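PDB 5AHW: universal stress protein from Mycobacterium smegmatis, which binds cyclic AMP as a homodimeric universal stress protein and probably takes part in cyclic-nucleotide signalling. Local coordinates for residues Y4-G10 / V106-V112; T39-P43 / P90-P95; L18-D22 / E73-A78; V113-L118 / P130-A134; G25-A29 / A80-T84. All blocks are in the same frame, centred on the assembly; numbering follows the deposited sequence.

The five contacts join strands of one parallel sheet and the helices against it, around a cAMP pocket at the strands' C-terminal ends. Contact 1 pairs the central strand 6-10 with its neighbour 110-114, and contact 2 pairs edge strand 86-92 with 34-41 on the adenine side, their centres about 18 Å apart. Contact 4 continues strand 110-114 into the loop that receives the ribose and phosphate, so contacts 1, 2 and 4 all touch the nucleotide. Contacts 3 and 5, centres about 9 Å apart, seal helix 15-31 against helix 65-80 and its end. Contact 5 is far from the pocket, Gly25 about 13 Å from cAMP; contacts 1, 4 and 5 reach the second subunit.

Contact 1: Y4-G10 / V106-V112; sequences YQTVVVG and VKADLLV. With CMP (adenosine-3',5'-cyclic-monophosphate), chain K.
Strands 6-10 and 110-112 run parallel at the centre of a Rossmann-like sheet of the universal stress protein family, with Val7, Val8 and Val9 beside Leu110, Leu111 and Val112. The ladder is a worked example of how parallel strands are stitched: Val112 N donates to Val8 O at 2.7 Å, while Val8 N and Gly10 N donate in turn to Leu110 O and Val112 O. Ahead of the strand, Asp109 gathers the start of segment 4-10. Its OD2 takes Gln5 N at 2.7 Å from 46° above the carboxylate plane and Thr6 N at 2.8 Å on the anti lone pair, so one oxygen grips two successive amides. The carboxylate lies nearly parallel to the Tyr4 ring, their planes 14° apart. Leu110 sets its CB over the centre of that ring, 4.0 Å from the centroid, while its CD2 reaches Tyr4 CE2. The tyrosine hydroxyl is hydrogen-bonded to Asp140, and Arg23 of the second subunit makes a cation-pi contact with the ring. On the face of Val8 and Leu111, Val8 uses both methyls: CG1, anti to the backbone N (chi1 175°), lies 3.6 Å from Leu111 CD1, and CG2 meets Ala108 CB at 3.8 Å. Val7 CG1 packs on Val112 CG2 across the other face, toward helix 15-31. At the strand's C-terminal end, Gly10 O accepts a short hydrogen bond from O2' of cAMP (2.5 Å).

Contact 2: T39-P43 / P90-P95; sequences TAYFP and PVVGAP. With CMP (adenosine-3',5'-cyclic-monophosphate), chain K.
Val91 N donates to Thr39 O at 2.8 Å along an almost perfectly straight N-H...O path (179°), the donor tilted from the carbonyl plane. Two more backbone bonds follow, Tyr41 N to Val91 O and Gly93 N to Tyr41 O, the latter meeting its acceptor from 45° above the carbonyl plane. Val91 O is also approached by the CA-H of Ala40, and Tyr41 CD1 lies 3.4 Å from it. The tyrosine gets there because its CG stands between the backbone N and the carbonyl carbon (chi1 72°), which brings the ring back to the neighbouring strand, meeting it obliquely; CE1 then meets Pro90 CB and the hydroxyl end crosses Val92 CG2. These are edge strand 86-92 and its neighbour 34-41 in the parallel sheet of the nucleotide-binding universal stress fold, and they end where the adenine is read. Ala40 does this by backbone alone: its N donates to N1 of the base at 2.9 Å, and its O accepts from N6 at 2.9 Å. Gly93, at positive phi, turns the chain toward Ala94, the N-cap of helix 95-105, and Pro95 brings its CB to 3.9 Å from C5 of cAMP. Ala40 CB lies 3.6 Å from Pro95 CA. Farther out, Phe42 lays one ring face over Gly93 O, and its CZ touches Ala94 CB at 3.8 Å.

Contact 3: L18-D22 / E73-A78; sequences LRAVD and EANDRA
Asp22 and Arg77 form the polar half of this packing between helices 15-31 and 65-80, whose segments pass 8.8 Å apart at a crossing angle of -38°. The salt bridge is side-on: Arg77 NE donates to OD1 of Asp22 at 2.8 Å on the syn lone pair, and NH2 donates to OD2 at 2.8 Å, also from the syn side but 32° out of the carboxylate plane. Both oxygens lie near the guanidinium plane, although the two flat groups are turned 37° against each other. Arg77 reaches this place with a chain folded at chi2 and chi3, so that the guanidinium turns across the gap toward Asp22 on helix 15-31. Leu18 covers one guanidinium face, its CB 3.3 Å above the plane and offset toward the rim.

The apolar half lies deeper, toward the strands. Leu18 CD2 meets Ala74 CB, and Val21 spreads its methyls, CG2 on Ala74 CB and CG1 on Ala78 CB at 3.9 Å; CG1 also comes within 3.3 Å of Ala74 O. The small alanines let the helices close here, with strand 34-41 and Thr11 beneath. This is the helix layer on one side of an alpha/beta sandwich. Two bonds and the leucine on its face hold the guanidinium against rotation, and the ion pair is probably stabilised at the partly exposed edge of a largely apolar interface.

Contact 4: V113-L118 / P130-A134; sequences VGNVGL and PANVA. With CMP (adenosine-3',5'-cyclic-monophosphate), chain K.
The chain leaves strand 110-114 in a type II beta turn from Asn115 to Leu118, closed by Leu118 N to Asn115 O at 3.1 Å, and wraps round Pro130 near the start of helix 129-136. The loop carries the opening glycines of the G-2X-G-9X-G(S/T) motif of nucleotide-binding universal stress proteins, the Walker A-like element of this family; Gly117, at positive phi (104°), occupies the third position, as suits a type II turn. Pro130 is the side chain at the middle of the contact. Its CG lies 3.4 Å from Gly114 O and 3.4 Å from Val116 O, while CB meets Leu118 CD2. Leu118 reaches on with CD2 over the helix, touching Ala131 CB at 3.8 Å. Val113 comes from the other side: CG2, placed between the backbone N and the carbonyl carbon, packs on Pro130 CA, and CG1 loosely meets Val133 CG1 (4.3 Å). The side-chain packing is apolar apart from the proline's contact with two carbonyl oxygens, while the backbone amides turn to the nucleotide. Gly114 N gives a weak bond to the ribose O2', and Val116 N donates to the cyclic phosphate ester oxygen O5' at 3.1 Å. Asn115 holds the C-terminal residues Thr146 and Ser147 by its amide oxygen, and Leu118 meets Ala134 of the second subunit. Where the two halves join at the pocket, Pro130 CD stands 3.8 Å from C5' of cAMP.

Contact 5: G25-A29 / A80-T84; sequences GQIAA and AAGAT
Gln26 and Ala81 meet where helix 15-31 passes the C-terminal end of helix 65-80. Starting at its CB, the glutamine leads away from the loop and the CB itself stays 4.7 Å from Ala81 CB. CG does the touching: anti to the carbonyl carbon at chi1 -60°, it swings back to lie 3.6 Å from Ala81 CB and 3.7 Å from Ala81 O. Beyond CG the chain is extended (chi2 178°), which carries CD on past Ala81; OE1 and NE2 come within 4.2 Å of no atom of segment 80-84, and the residue also packs on Ser2 of the second subunit.

The rest is small residues at short range. Gly25, bare of a side chain, lets Ala81 CB settle beside it, and its O lies 3.6 Å from Ala83 CB. Ala29 CB comes to 3.3 Å from Gly82 C. Gly82 takes positive phi (115°) as the first residue past the helix, with two bonds back into the last turn: the Schellman motif that closes helix 65-80 and sends the chain on to strand 86-92. Ala28 CB approaches Ala83 CB at 4.4 Å.

The loop therefore sits between the C-terminal half of helix 15-31 and the start of strand 86-92, next to Asp22, whose O touches Ala81 CB, while Ile27 on the other side of helix 15-31 packs on Tyr4 of the second subunit.

Contact 1: Y4-G10 / V106-V112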
# COMPACT_ATOMS: atom_id res chain seq x y z
N TYR B 4 -1.41 7.35 -10.34
CA TYR B 4 -2.39 6.30 -10.36
C TYR B 4 -3.65 6.81 -11.14
O TYR B 4 -4.20 7.86 -10.80
CB TYR B 4 -2.76 5.91 -8.92
CG TYR B 4 -1.66 5.21 -8.10
CD1 TYR B 4 -0.74 4.34 -8.69
CD2 TYR B 4 -1.59 5.37 -6.72
CE1 TYR B 4 0.21 3.67 -7.92
CE2 TYR B 4 -0.65 4.66 -5.95
CZ TYR B 4 0.23 3.80 -6.55
OH TYR B 4 1.19 3.13 -5.80
N GLN B 5 -4.06 6.04 -12.16
CA GLN B 5 -5.26 6.30 -12.95
C GLN B 5 -6.45 5.41 -12.51
O GLN B 5 -7.63 5.78 -12.66
CB GLN B 5 -4.98 6.03 -14.45
CG GLN B 5 -3.84 6.82 -15.12
CD GLN B 5 -3.87 6.74 -16.67
OE1 GLN B 5 -3.52 5.72 -17.25
NE2 GLN B 5 -4.30 7.81 -17.33
N THR B 6 -6.14 4.24 -12.00
CA THR B 6 -7.19 3.25 -11.71
C THR B 6 -6.89 2.50 -10.43
O THR B 6 -5.92 1.78 -10.35
CB THR B 6 -7.34 2.26 -12.89
OG1 THR B 6 -7.65 2.96 -14.11
CG2 THR B 6 -8.47 1.27 -12.63
N VAL B 7 -7.73 2.67 -9.43
CA VAL B 7 -7.49 2.07 -8.12
C VAL B 7 -8.62 1.07 -7.87
O VAL B 7 -9.77 1.39 -8.07
CB VAL B 7 -7.53 3.12 -7.05
CG1 VAL B 7 -7.33 2.51 -5.70
CG2 VAL B 7 -6.46 4.19 -7.26
N VAL B 8 -8.26 -0.11 -7.43
CA VAL B 8 -9.21 -1.12 -7.05
C VAL B 8 -9.18 -1.37 -5.55
O VAL B 8 -8.11 -1.58 -5.01
CB VAL B 8 -8.89 -2.45 -7.75
CG1 VAL B 8 -9.83 -3.54 -7.22
CG2 VAL B 8 -9.15 -2.34 -9.27
N VAL B 9 -10.35 -1.34 -4.92
CA VAL B 9 -10.48 -1.59 -3.50
C VAL B 9 -11.47 -2.68 -3.26
O VAL B 9 -12.53 -2.73 -3.87
CB VAL B 9 -10.79 -0.32 -2.66
CG1 VAL B 9 -12.15 0.35 -2.98
CG2 VAL B 9 -10.69 -0.63 -1.15
N GLY B 10 -11.09 -3.60 -2.37
CA GLY B 10 -11.91 -4.74 -1.98
C GLY B 10 -12.57 -4.46 -0.66
O GLY B 10 -11.92 -4.03 0.27
N VAL B 106 -8.59 -4.73 -15.44
CA VAL B 106 -8.77 -3.30 -15.64
C VAL B 106 -7.45 -2.53 -15.67
O VAL B 106 -7.43 -1.29 -15.73
CB VAL B 106 -9.77 -2.73 -14.65
CG1 VAL B 106 -11.03 -3.58 -14.70
CG2 VAL B 106 -9.18 -2.61 -13.22
N LYS B 107 -6.35 -3.27 -15.69
CA LYS B 107 -5.03 -2.67 -15.73
C LYS B 107 -4.85 -1.70 -14.55
O LYS B 107 -4.42 -0.56 -14.70
CB LYS B 107 -4.81 -2.02 -17.09
CG LYS B 107 -4.77 -3.09 -18.19
CD LYS B 107 -4.60 -2.53 -19.62
CE LYS B 107 -5.05 -3.60 -20.65
NZ LYS B 107 -5.75 -2.98 -21.83
N ALA B 108 -5.17 -2.18 -13.37
CA ALA B 108 -5.17 -1.31 -12.19
C ALA B 108 -3.74 -0.87 -11.84
O ALA B 108 -2.82 -1.62 -12.02
CB ALA B 108 -5.75 -2.03 -11.02
N ASP B 109 -3.58 0.35 -11.38
CA ASP B 109 -2.29 0.86 -10.99
C ASP B 109 -2.12 0.57 -9.53
O ASP B 109 -0.99 0.54 -9.02
CB ASP B 109 -2.27 2.38 -11.17
CG ASP B 109 -2.57 2.78 -12.57
OD1 ASP B 109 -1.79 2.36 -13.43
OD2 ASP B 109 -3.57 3.47 -12.82
N LEU B 110 -3.22 0.40 -8.81
CA LEU B 110 -3.14 0.10 -7.40
C LEU B 110 -4.34 -0.72 -6.92
O LEU B 110 -5.49 -0.48 -7.29
CB LEU B 110 -3.07 1.40 -6.61
CG LEU B 110 -3.09 1.32 -5.08
CD1 LEU B 110 -1.74 0.84 -4.60
CD2 LEU B 110 -3.44 2.66 -4.44
N LEU B 111 -4.05 -1.65 -6.05
CA LEU B 111 -5.04 -2.47 -5.42
C LEU B 111 -5.00 -2.25 -3.90
O LEU B 111 -3.94 -2.31 -3.30
CB LEU B 111 -4.65 -3.90 -5.77
CG LEU B 111 -5.49 -5.05 -5.32
CD1 LEU B 111 -6.99 -4.77 -5.37
CD2 LEU B 111 -5.07 -6.13 -6.28
N VAL B 112 -6.13 -1.95 -3.27
CA VAL B 112 -6.17 -1.62 -1.89
C VAL B 112 -6.98 -2.67 -1.11
O VAL B 112 -8.11 -3.05 -1.47
CB VAL B 112 -6.84 -0.26 -1.73
CG1 VAL B 112 -6.84 0.22 -0.28
CG2 VAL B 112 -6.10 0.75 -2.59
P CMP K . -10.29 -5.61 6.03
O1P CMP K . -9.94 -4.29 6.69
O2P CMP K . -11.52 -6.16 6.60
O5' CMP K . -9.11 -6.66 5.98
C5' CMP K . -8.98 -7.76 5.06
C4' CMP K . -9.36 -7.23 3.70
O4' CMP K . -9.48 -8.22 2.70
C3' CMP K . -10.67 -6.54 3.67
O3' CMP K . -10.57 -5.36 4.45
C2' CMP K . -10.91 -6.38 2.16
O2' CMP K . -10.16 -5.32 1.56
C1' CMP K . -10.35 -7.74 1.69
N9 CMP K . -11.52 -8.65 1.54
C8 CMP K . -11.92 -9.60 2.40
N7 CMP K . -13.05 -10.18 1.98
C5 CMP K . -13.37 -9.62 0.83
C6 CMP K . -14.43 -9.80 -0.18
N6 CMP K . -15.37 -10.71 0.01
N1 CMP K . -14.42 -9.01 -1.26
C2 CMP K . -13.48 -8.08 -1.47
N3 CMP K . -12.49 -7.85 -0.59
C4 CMP K . -12.39 -8.58 0.55

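Contact 2: T39-P43 / P90-P95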
# COMPACT_ATOMS: atom_id res chain seq x y z
N THR B 39 -16.56 -6.38 -4.47
CA THR B 39 -16.96 -7.25 -3.40
C THR B 39 -17.10 -8.65 -4.00
O THR B 39 -17.92 -8.90 -4.94
CB THR B 39 -18.31 -6.83 -2.80
OG1 THR B 39 -18.18 -5.56 -2.18
CG2 THR B 39 -18.77 -7.82 -1.76
N ALA B 40 -16.28 -9.55 -3.47
CA ALA B 40 -16.31 -10.93 -3.96
C ALA B 40 -17.31 -11.69 -3.14
O ALA B 40 -17.38 -11.48 -1.93
CB ALA B 40 -14.95 -11.60 -3.81
N TYR B 41 -18.05 -12.57 -3.75
CA TYR B 41 -18.98 -13.42 -3.00
C TYR B 41 -19.27 -14.76 -3.77
O TYR B 41 -19.16 -14.80 -4.98
CB TYR B 41 -20.29 -12.66 -2.72
CG TYR B 41 -21.13 -12.48 -3.94
CD1 TYR B 41 -20.81 -11.55 -4.89
CD2 TYR B 41 -22.22 -13.29 -4.16
CE1 TYR B 41 -21.57 -11.42 -6.05
CE2 TYR B 41 -22.99 -13.18 -5.32
CZ TYR B 41 -22.67 -12.24 -6.25
OH TYR B 41 -23.46 -12.12 -7.39
N PHE B 42 -19.58 -15.83 -3.03
CA PHE B 42 -20.13 -17.11 -3.57
C PHE B 42 -21.67 -17.07 -3.40
O PHE B 42 -22.16 -17.15 -2.29
CB PHE B 42 -19.61 -18.31 -2.77
CG PHE B 42 -18.10 -18.35 -2.49
CD1 PHE B 42 -17.17 -18.62 -3.50
CD2 PHE B 42 -17.62 -18.27 -1.16
CE1 PHE B 42 -15.82 -18.77 -3.21
CE2 PHE B 42 -16.23 -18.39 -0.86
CZ PHE B 42 -15.34 -18.64 -1.89
N PRO B 43 -22.47 -16.93 -4.47
CA PRO B 43 -23.94 -16.68 -4.29
C PRO B 43 -24.71 -17.78 -3.55
O PRO B 43 -24.43 -18.95 -3.77
CB PRO B 43 -24.46 -16.61 -5.73
CG PRO B 43 -23.50 -17.47 -6.51
CD PRO B 43 -22.14 -17.22 -5.88
N PRO B 90 -19.74 -6.24 -8.30
CA PRO B 90 -20.02 -7.48 -7.59
C PRO B 90 -19.33 -8.59 -8.32
O PRO B 90 -19.57 -8.74 -9.46
CB PRO B 90 -21.54 -7.65 -7.75
CG PRO B 90 -21.91 -6.77 -8.89
CD PRO B 90 -20.91 -5.70 -9.00
N VAL B 91 -18.43 -9.33 -7.70
CA VAL B 91 -17.67 -10.36 -8.39
C VAL B 91 -17.94 -11.72 -7.79
O VAL B 91 -17.89 -11.91 -6.57
CB VAL B 91 -16.16 -10.08 -8.33
CG1 VAL B 91 -15.40 -11.28 -8.93
CG2 VAL B 91 -15.87 -8.84 -9.11
N VAL B 92 -18.23 -12.69 -8.65
CA VAL B 92 -18.51 -14.08 -8.20
C VAL B 92 -17.19 -14.80 -8.05
O VAL B 92 -16.37 -14.73 -8.95
CB VAL B 92 -19.35 -14.83 -9.19
CG1 VAL B 92 -19.52 -16.28 -8.71
CG2 VAL B 92 -20.70 -14.11 -9.33
N GLY B 93 -16.96 -15.41 -6.89
CA GLY B 93 -15.70 -16.08 -6.62
C GLY B 93 -15.06 -15.69 -5.26
O GLY B 93 -15.66 -15.01 -4.42
N ALA B 94 -13.83 -16.16 -5.06
CA ALA B 94 -13.20 -16.07 -3.77
C ALA B 94 -12.50 -14.71 -3.76
O ALA B 94 -12.24 -14.15 -4.81
CB ALA B 94 -12.24 -17.22 -3.54
N PRO B 95 -12.23 -14.16 -2.56
CA PRO B 95 -11.76 -12.83 -2.55
C PRO B 95 -10.42 -12.65 -3.26
O PRO B 95 -10.26 -11.63 -4.00
CB PRO B 95 -11.62 -12.49 -1.05
CG PRO B 95 -12.45 -13.49 -0.35
CD PRO B 95 -12.63 -14.66 -1.23
P CMP K . -10.29 -5.61 6.03
O1P CMP K . -9.94 -4.29 6.69
O2P CMP K . -11.52 -6.16 6.60
O5' CMP K . -9.11 -6.66 5.98
C5' CMP K . -8.98 -7.76 5.06
C4' CMP K . -9.36 -7.23 3.70
O4' CMP K . -9.48 -8.22 2.70
C3' CMP K . -10.67 -6.54 3.67
O3' CMP K . -10.57 -5.36 4.45
C2' CMP K . -10.91 -6.38 2.16
O2' CMP K . -10.16 -5.32 1.56
C1' CMP K . -10.35 -7.74 1.69
N9 CMP K . -11.52 -8.65 1.54
C8 CMP K . -11.92 -9.60 2.40
N7 CMP K . -13.05 -10.18 1.98
C5 CMP K . -13.37 -9.62 0.83
C6 CMP K . -14.43 -9.80 -0.18
N6 CMP K . -15.37 -10.71 0.01
N1 CMP K . -14.42 -9.01 -1.26
C2 CMP K . -13.48 -8.08 -1.47
N3 CMP K . -12.49 -7.85 -0.59
C4 CMP K . -12.39 -8.58 0.55

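Contact 3: L18-D22 / E73-A78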
# COMPACT_ATOMS: atom_id res chain seq x y z
N LEU B 18 -14.36 -0.98 5.29
CA LEU B 18 -14.86 0.29 4.86
C LEU B 18 -13.84 1.40 5.13
O LEU B 18 -13.84 2.42 4.43
CB LEU B 18 -16.19 0.59 5.53
CG LEU B 18 -17.31 -0.32 5.01
CD1 LEU B 18 -18.53 -0.12 5.86
CD2 LEU B 18 -17.63 -0.07 3.56
N ARG B 19 -12.96 1.17 6.09
CA ARG B 19 -11.84 2.05 6.33
C ARG B 19 -10.86 1.95 5.17
O ARG B 19 -10.21 2.96 4.85
CB ARG B 19 -11.12 1.80 7.68
CG ARG B 19 -11.97 2.19 8.88
CD ARG B 19 -11.29 2.08 10.26
NE ARG B 19 -11.22 0.69 10.76
CZ ARG B 19 -11.98 0.13 11.73
NH1 ARG B 19 -12.92 0.82 12.38
NH2 ARG B 19 -11.76 -1.15 12.05
N ALA B 20 -10.69 0.76 4.61
CA ALA B 20 -9.89 0.59 3.43
C ALA B 20 -10.48 1.35 2.25
O ALA B 20 -9.75 1.93 1.47
CB ALA B 20 -9.75 -0.89 3.04
N VAL B 21 -11.81 1.31 2.11
CA VAL B 21 -12.49 2.13 1.11
C VAL B 21 -12.30 3.68 1.32
O VAL B 21 -12.01 4.41 0.35
CB VAL B 21 -13.99 1.77 1.09
CG1 VAL B 21 -14.76 2.65 0.13
CG2 VAL B 21 -14.18 0.33 0.63
N ASP B 22 -12.47 4.17 2.56
CA ASP B 22 -12.19 5.57 2.86
C ASP B 22 -10.84 5.92 2.26
O ASP B 22 -10.76 6.88 1.49
CB ASP B 22 -12.11 5.87 4.33
CG ASP B 22 -13.40 5.76 5.00
OD1 ASP B 22 -14.41 5.73 4.29
OD2 ASP B 22 -13.44 5.61 6.24
N GLU B 73 -23.07 1.30 0.32
CA GLU B 73 -22.42 1.93 1.45
C GLU B 73 -20.95 2.21 1.13
O GLU B 73 -20.48 3.32 1.39
CB GLU B 73 -22.59 1.12 2.72
CG GLU B 73 -21.89 1.71 3.96
CD GLU B 73 -22.50 3.02 4.49
OE1 GLU B 73 -23.66 3.40 4.13
OE2 GLU B 73 -21.80 3.66 5.32
N ALA B 74 -20.24 1.27 0.51
CA ALA B 74 -18.85 1.56 0.17
C ALA B 74 -18.75 2.77 -0.74
O ALA B 74 -17.83 3.58 -0.62
CB ALA B 74 -18.16 0.37 -0.47
N ASN B 75 -19.69 2.86 -1.66
CA ASN B 75 -19.78 4.00 -2.57
C ASN B 75 -19.95 5.35 -1.83
O ASN B 75 -19.24 6.31 -2.09
CB ASN B 75 -20.95 3.81 -3.54
CG ASN B 75 -20.89 4.74 -4.73
OD1 ASN B 75 -20.65 5.93 -4.59
ND2 ASN B 75 -21.14 4.20 -5.93
N ASP B 76 -20.92 5.39 -0.92
CA ASP B 76 -21.13 6.54 -0.08
C ASP B 76 -19.86 6.89 0.70
O ASP B 76 -19.50 8.06 0.79
CB ASP B 76 -22.30 6.31 0.88
CG ASP B 76 -23.63 6.26 0.16
OD1 ASP B 76 -23.73 6.82 -0.96
OD2 ASP B 76 -24.60 5.68 0.71
N ARG B 77 -19.13 5.90 1.21
CA ARG B 77 -17.93 6.19 2.00
C ARG B 77 -16.88 6.78 1.09
O ARG B 77 -16.28 7.80 1.42
CB ARG B 77 -17.41 4.94 2.66
CG ARG B 77 -18.30 4.45 3.77
CD ARG B 77 -18.09 5.31 4.98
NE ARG B 77 -16.81 4.94 5.53
CZ ARG B 77 -16.65 4.05 6.50
NH1 ARG B 77 -17.68 3.46 7.05
NH2 ARG B 77 -15.46 3.79 6.98
N ALA B 78 -16.68 6.16 -0.08
CA ALA B 78 -15.68 6.67 -1.03
C ALA B 78 -16.00 8.06 -1.56
O ALA B 78 -15.13 8.90 -1.72
CB ALA B 78 -15.52 5.72 -2.17

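Contact 4: V113-L118 / P130-A134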
# COMPACT_ATOMS: atom_id res chain seq x y z
N VAL B 113 -6.40 -3.13 -0.00
CA VAL B 113 -7.03 -4.01 0.95
C VAL B 113 -6.73 -3.55 2.39
O VAL B 113 -5.76 -2.85 2.63
CB VAL B 113 -6.55 -5.49 0.75
CG1 VAL B 113 -7.00 -6.07 -0.59
CG2 VAL B 113 -5.06 -5.63 0.82
N GLY B 114 -7.59 -3.88 3.33
CA GLY B 114 -7.24 -3.82 4.77
C GLY B 114 -6.36 -4.97 5.17
O GLY B 114 -6.00 -5.81 4.32
N ASN B 115 -6.06 -5.04 6.46
CA ASN B 115 -5.02 -5.90 6.98
C ASN B 115 -5.52 -7.00 7.86
O ASN B 115 -4.73 -7.67 8.51
CB ASN B 115 -4.04 -5.02 7.79
CG ASN B 115 -4.59 -4.55 9.14
OD1 ASN B 115 -5.80 -4.43 9.39
ND2 ASN B 115 -3.67 -4.23 10.03
N VAL B 116 -6.82 -7.16 7.94
CA VAL B 116 -7.39 -8.15 8.86
C VAL B 116 -6.85 -9.47 8.43
O VAL B 116 -6.90 -9.81 7.27
CB VAL B 116 -8.92 -8.13 8.83
CG1 VAL B 116 -9.53 -9.30 9.59
CG2 VAL B 116 -9.41 -6.80 9.39
N GLY B 117 -6.29 -10.21 9.36
CA GLY B 117 -5.81 -11.56 9.08
C GLY B 117 -4.30 -11.68 8.94
O GLY B 117 -3.75 -12.80 9.10
N LEU B 118 -3.60 -10.55 8.77
CA LEU B 118 -2.19 -10.61 8.53
C LEU B 118 -1.38 -11.03 9.71
O LEU B 118 -0.22 -11.41 9.58
CB LEU B 118 -1.67 -9.18 8.21
CG LEU B 118 -1.64 -8.62 6.84
CD1 LEU B 118 -0.77 -7.37 6.90
CD2 LEU B 118 -1.13 -9.69 5.87
N PRO B 130 -5.29 -10.24 2.63
CA PRO B 130 -4.23 -9.29 2.29
C PRO B 130 -2.88 -9.91 1.94
O PRO B 130 -2.22 -9.40 1.07
CB PRO B 130 -4.06 -8.45 3.56
CG PRO B 130 -4.97 -9.04 4.58
CD PRO B 130 -6.00 -9.84 3.86
N ALA B 131 -2.42 -10.92 2.68
CA ALA B 131 -1.14 -11.51 2.40
C ALA B 131 -1.14 -12.18 1.01
O ALA B 131 -0.15 -12.09 0.27
CB ALA B 131 -0.83 -12.53 3.43
N ASN B 132 -2.24 -12.87 0.65
CA ASN B 132 -2.22 -13.62 -0.59
C ASN B 132 -2.36 -12.64 -1.75
O ASN B 132 -1.80 -12.84 -2.82
CB ASN B 132 -3.35 -14.67 -0.65
CG ASN B 132 -3.24 -15.80 0.35
OD1 ASN B 132 -2.38 -15.87 1.22
ND2 ASN B 132 -4.11 -16.78 0.17
N VAL B 133 -3.15 -11.61 -1.56
CA VAL B 133 -3.21 -10.54 -2.55
C VAL B 133 -1.83 -9.91 -2.80
O VAL B 133 -1.41 -9.70 -3.95
CB VAL B 133 -4.24 -9.48 -2.12
CG1 VAL B 133 -4.13 -8.22 -2.93
CG2 VAL B 133 -5.64 -9.98 -2.34
N ALA B 134 -1.13 -9.63 -1.70
CA ALA B 134 0.20 -9.01 -1.81
C ALA B 134 1.09 -9.97 -2.55
O ALA B 134 1.86 -9.55 -3.42
CB ALA B 134 0.78 -8.70 -0.40
P CMP K . -10.29 -5.61 6.03
O1P CMP K . -9.94 -4.29 6.69
O2P CMP K . -11.52 -6.16 6.60
O5' CMP K . -9.11 -6.66 5.98
C5' CMP K . -8.98 -7.76 5.06
C4' CMP K . -9.36 -7.23 3.70
O4' CMP K . -9.48 -8.22 2.70
C3' CMP K . -10.67 -6.54 3.67
O3' CMP K . -10.57 -5.36 4.45
C2' CMP K . -10.91 -6.38 2.16
O2' CMP K . -10.16 -5.32 1.56
C1' CMP K . -10.35 -7.74 1.69
N9 CMP K . -11.52 -8.65 1.54
C8 CMP K . -11.92 -9.60 2.40
N7 CMP K . -13.05 -10.18 1.98
C5 CMP K . -13.37 -9.62 0.83
C6 CMP K . -14.43 -9.80 -0.18
N6 CMP K . -15.37 -10.71 0.01
N1 CMP K . -14.42 -9.01 -1.26
C2 CMP K . -13.48 -8.08 -1.47
N3 CMP K . -12.49 -7.85 -0.59
C4 CMP K . -12.39 -8.58 0.55

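Contact 5: G25-A29 / A80-T84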
# COMPACT_ATOMS: atom_id res chain seq x y z
N GLY B 25 -10.59 5.84 -1.48
CA GLY B 25 -11.32 6.99 -1.99
C GLY B 25 -10.56 8.31 -1.94
O GLY B 25 -10.64 9.13 -2.88
N GLN B 26 -9.79 8.49 -0.87
CA GLN B 26 -8.90 9.64 -0.72
C GLN B 26 -7.81 9.57 -1.76
O GLN B 26 -7.52 10.55 -2.43
CB GLN B 26 -8.33 9.69 0.72
CG GLN B 26 -9.46 9.83 1.75
CD GLN B 26 -9.11 9.86 3.26
OE1 GLN B 26 -8.47 8.94 3.84
NE2 GLN B 26 -9.60 10.91 3.93
N ILE B 27 -7.20 8.40 -1.93
CA ILE B 27 -6.07 8.30 -2.87
C ILE B 27 -6.54 8.51 -4.29
O ILE B 27 -5.90 9.21 -5.08
CB ILE B 27 -5.33 6.98 -2.73
CG1 ILE B 27 -4.52 7.08 -1.48
CG2 ILE B 27 -4.37 6.73 -3.88
CD1 ILE B 27 -4.05 5.72 -1.05
N ALA B 28 -7.69 7.96 -4.60
CA ALA B 28 -8.25 8.21 -5.92
C ALA B 28 -8.54 9.69 -6.15
O ALA B 28 -8.21 10.23 -7.21
CB ALA B 28 -9.52 7.43 -6.11
N ALA B 29 -9.19 10.36 -5.18
CA ALA B 29 -9.55 11.73 -5.41
C ALA B 29 -8.27 12.53 -5.65
O ALA B 29 -8.25 13.40 -6.54
CB ALA B 29 -10.35 12.27 -4.27
N ALA B 80 -17.74 10.34 0.06
CA ALA B 80 -17.49 11.25 1.17
C ALA B 80 -15.99 11.57 1.31
O ALA B 80 -15.66 12.63 1.80
CB ALA B 80 -18.08 10.71 2.47
N ALA B 81 -15.10 10.70 0.86
CA ALA B 81 -13.68 10.92 0.97
C ALA B 81 -13.13 11.66 -0.16
O ALA B 81 -11.91 11.78 -0.26
CB ALA B 81 -12.99 9.60 0.99
N GLY B 82 -13.98 12.04 -1.11
CA GLY B 82 -13.52 12.80 -2.25
C GLY B 82 -13.60 12.17 -3.62
O GLY B 82 -13.63 12.88 -4.61
N ALA B 83 -13.62 10.86 -3.72
CA ALA B 83 -13.66 10.27 -5.06
C ALA B 83 -14.95 10.66 -5.81
O ALA B 83 -16.02 10.74 -5.21
CB ALA B 83 -13.53 8.76 -4.95
N THR B 84 -14.83 10.89 -7.11
CA THR B 84 -15.94 11.28 -7.94
C THR B 84 -16.16 10.34 -9.12
O THR B 84 -17.21 10.38 -9.76
CB THR B 84 -15.72 12.68 -8.56
OG1 THR B 84 -14.46 12.68 -9.24
CG2 THR B 84 -15.72 13.80 -7.47